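Local coordinates for pectinesterase inhibitor 1 (Arabidopsis thaliana, PDB 1X91), which inhibits plant pectin methylesterases, among them those of flowers, siliques and leaves, acting as a helical-bundle protein of the invertase/pectin methylesterase inhibitor family, at residues 101-106 / 143-148. The protein carries 1 engineered substitution. Residues are numbered along the deposited sequence; the frame is centred on the assembly and turned at random. Where two conformers were deposited one is given.
Sequences MNMKVS and ALVISN
N102 reaches across to S147 with its amide nitrogen, and ND2 gives a hydrogen bond to OG at 3.0 Å with an N-H...O angle of 151°. The hydroxyl, tilted slightly from the amide plane, in turn donates to A143 O, one turn back and 2.9 Å from S147 OG; that carbonyl also accepts the backbone N-H of S147. L144 O lies 3.2 Å from N102 ND2. The two helices, 98-119 and 127-149, run nearly antiparallel here, 167° between segment directions, as neighbours in the four-helix bundle. On the inner side the packing is close and apolar. M101, its CG anti to the backbone N (chi1 174°) and its chain extended, lies along S147, with SD 3.8 Å from S147 CB, and ends with CE against A143 CB. V105 CG1 touches both A143 CB and L144 CD2, while M101 also meets L42 of helix 34-62 and L93 of helix 66-94. L144 is packed tightly too, crossing N102 at about a right angle with CD2 3.4 Å from N102 O. The outer side is looser: S106 and the exposed N148 only graze the interface. With an alanine here instead of N102, the buried S147 hydroxyl would probably lose its cross-helix donor and L144 CD2 part of its cover. The chemistry implies a bundle seam of methyl and thioether packing, where an amide-hydroxyl-carbonyl chain of hydrogen bonds probably helps set the helix register.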
loop_
_atom_site.group_PDB
_atom_site.type_symbol
_atom_site.label_atom_id
_atom_site.label_comp_id
_atom_site.label_asym_id
_atom_site.label_seq_id
_atom_site.Cartn_x
_atom_site.Cartn_y
_atom_site.Cartn_z
ATOM N N MET A 101 -2.396 -10.155 9.456
ATOM C CA MET A 101 -2.507 -8.930 8.678
ATOM C C MET A 101 -1.124 -8.377 8.353
ATOM O O MET A 101 -0.831 -7.983 7.224
ATOM C CB MET A 101 -3.338 -7.897 9.427
ATOM C CG MET A 101 -3.323 -6.574 8.694
ATOM S SD MET A 101 -4.363 -5.371 9.518
ATOM C CE MET A 101 -3.802 -3.847 8.662
ATOM N N ASN A 102 -0.261 -8.354 9.341
ATOM C CA ASN A 102 1.038 -7.749 9.216
ATOM C C ASN A 102 1.921 -8.428 8.187
ATOM O O ASN A 102 2.526 -7.792 7.345
ATOM C CB ASN A 102 1.649 -7.743 10.605
ATOM C CG ASN A 102 2.881 -6.987 10.703
ATOM O OD1 ASN A 102 3.958 -7.494 10.354
ATOM N ND2 ASN A 102 2.785 -5.745 11.258
ATOM N N MET A 103 1.911 -9.747 8.196
ATOM C CA MET A 103 2.713 -10.548 7.279
ATOM C C MET A 103 2.271 -10.270 5.831
ATOM O O MET A 103 3.091 -10.086 4.930
ATOM C CB MET A 103 2.492 -12.057 7.532
ATOM C CG MET A 103 3.366 -12.896 6.714
ATOM S SD MET A 103 3.096 -14.703 7.010
ATOM C CE MET A 103 1.509 -15.041 6.240
ATOM N N LYS A 104 0.950 -10.238 5.651
ATOM C CA LYS A 104 0.422 -10.026 4.301
ATOM C C LYS A 104 0.582 -8.595 3.815
ATOM O O LYS A 104 0.922 -8.356 2.639
ATOM C CB LYS A 104 -1.034 -10.466 4.241
ATOM C CG LYS A 104 -1.223 -11.976 4.332
ATOM C CD LYS A 104 -0.618 -12.716 3.140
ATOM C CE LYS A 104 -0.956 -14.181 3.149
ATOM N NZ LYS A 104 -0.336 -14.897 2.043
ATOM N N VAL A 105 0.446 -7.601 4.688
ATOM C CA VAL A 105 0.732 -6.212 4.324
ATOM C C VAL A 105 2.192 -6.033 3.992
ATOM O O VAL A 105 2.548 -5.322 3.048
ATOM C CB VAL A 105 0.293 -5.253 5.421
ATOM C CG1 VAL A 105 0.776 -3.824 5.101
ATOM C CG2 VAL A 105 -1.174 -5.231 5.572
ATOM N N SER A 106 3.056 -6.719 4.714
ATOM C CA SER A 106 4.489 -6.671 4.423
ATOM C C SER A 106 4.799 -7.169 3.003
ATOM O O SER A 106 5.616 -6.590 2.293
ATOM C CB SER A 106 5.283 -7.418 5.507
ATOM O OG SER A 106 6.633 -6.977 5.546
ATOM N N ALA A 143 -0.263 0.676 8.053
ATOM C CA ALA A 143 -0.988 -0.525 8.421
ATOM C C ALA A 143 -0.097 -1.493 9.228
ATOM O O ALA A 143 -0.595 -2.255 10.029
ATOM C CB ALA A 143 -1.507 -1.244 7.156
ATOM N N LEU A 144 1.196 -1.531 8.962
ATOM C CA LEU A 144 2.102 -2.384 9.717
ATOM C C LEU A 144 2.225 -1.919 11.150
ATOM O O LEU A 144 2.228 -2.737 12.081
ATOM C CB LEU A 144 3.495 -2.397 9.072
ATOM C CG LEU A 144 3.624 -3.110 7.711
ATOM C CD1 LEU A 144 5.023 -2.896 7.186
ATOM C CD2 LEU A 144 3.291 -4.565 7.937
ATOM N N VAL A 145 2.265 -0.629 11.348
ATOM C CA VAL A 145 2.362 -0.114 12.699
ATOM C C VAL A 145 1.066 -0.406 13.465
ATOM O O VAL A 145 1.088 -0.901 14.591
ATOM C CB VAL A 145 2.666 1.401 12.670
ATOM C CG1 VAL A 145 2.717 1.972 14.101
ATOM C CG2 VAL A 145 3.967 1.663 12.002
ATOM N N ILE A 146 -0.074 -0.195 12.828
ATOM C CA ILE A 146 -1.373 -0.476 13.422
ATOM C C ILE A 146 -1.551 -1.947 13.744
ATOM O O ILE A 146 -1.912 -2.320 14.885
ATOM C CB ILE A 146 -2.535 0.009 12.531
ATOM C CG1 ILE A 146 -2.496 1.511 12.281
ATOM C CG2 ILE A 146 -3.867 -0.395 13.168
ATOM C CD1 ILE A 146 -3.356 1.922 11.035
ATOM N N SER A 147 -1.291 -2.809 12.784
ATOM C CA SER A 147 -1.478 -4.243 13.000
ATOM C C SER A 147 -0.549 -4.797 14.095
ATOM O O SER A 147 -0.921 -5.723 14.839
ATOM C CB SER A 147 -1.320 -5.031 11.693
ATOM O OG SER A 147 -0.068 -4.862 11.081
ATOM N N ASN A 148 0.662 -4.244 14.189
ATOM C CA ASN A 148 1.564 -4.572 15.288
ATOM C C ASN A 148 0.972 -4.274 16.658
ATOM O O ASN A 148 1.263 -5.013 17.636
ATOM C CB ASN A 148 2.899 -3.839 15.124
ATOM C CG ASN A 148 3.894 -4.212 16.183
ATOM O OD1 ASN A 148 4.093 -3.480 17.147
ATOM N ND2 ASN A 148 4.512 -5.359 16.017
#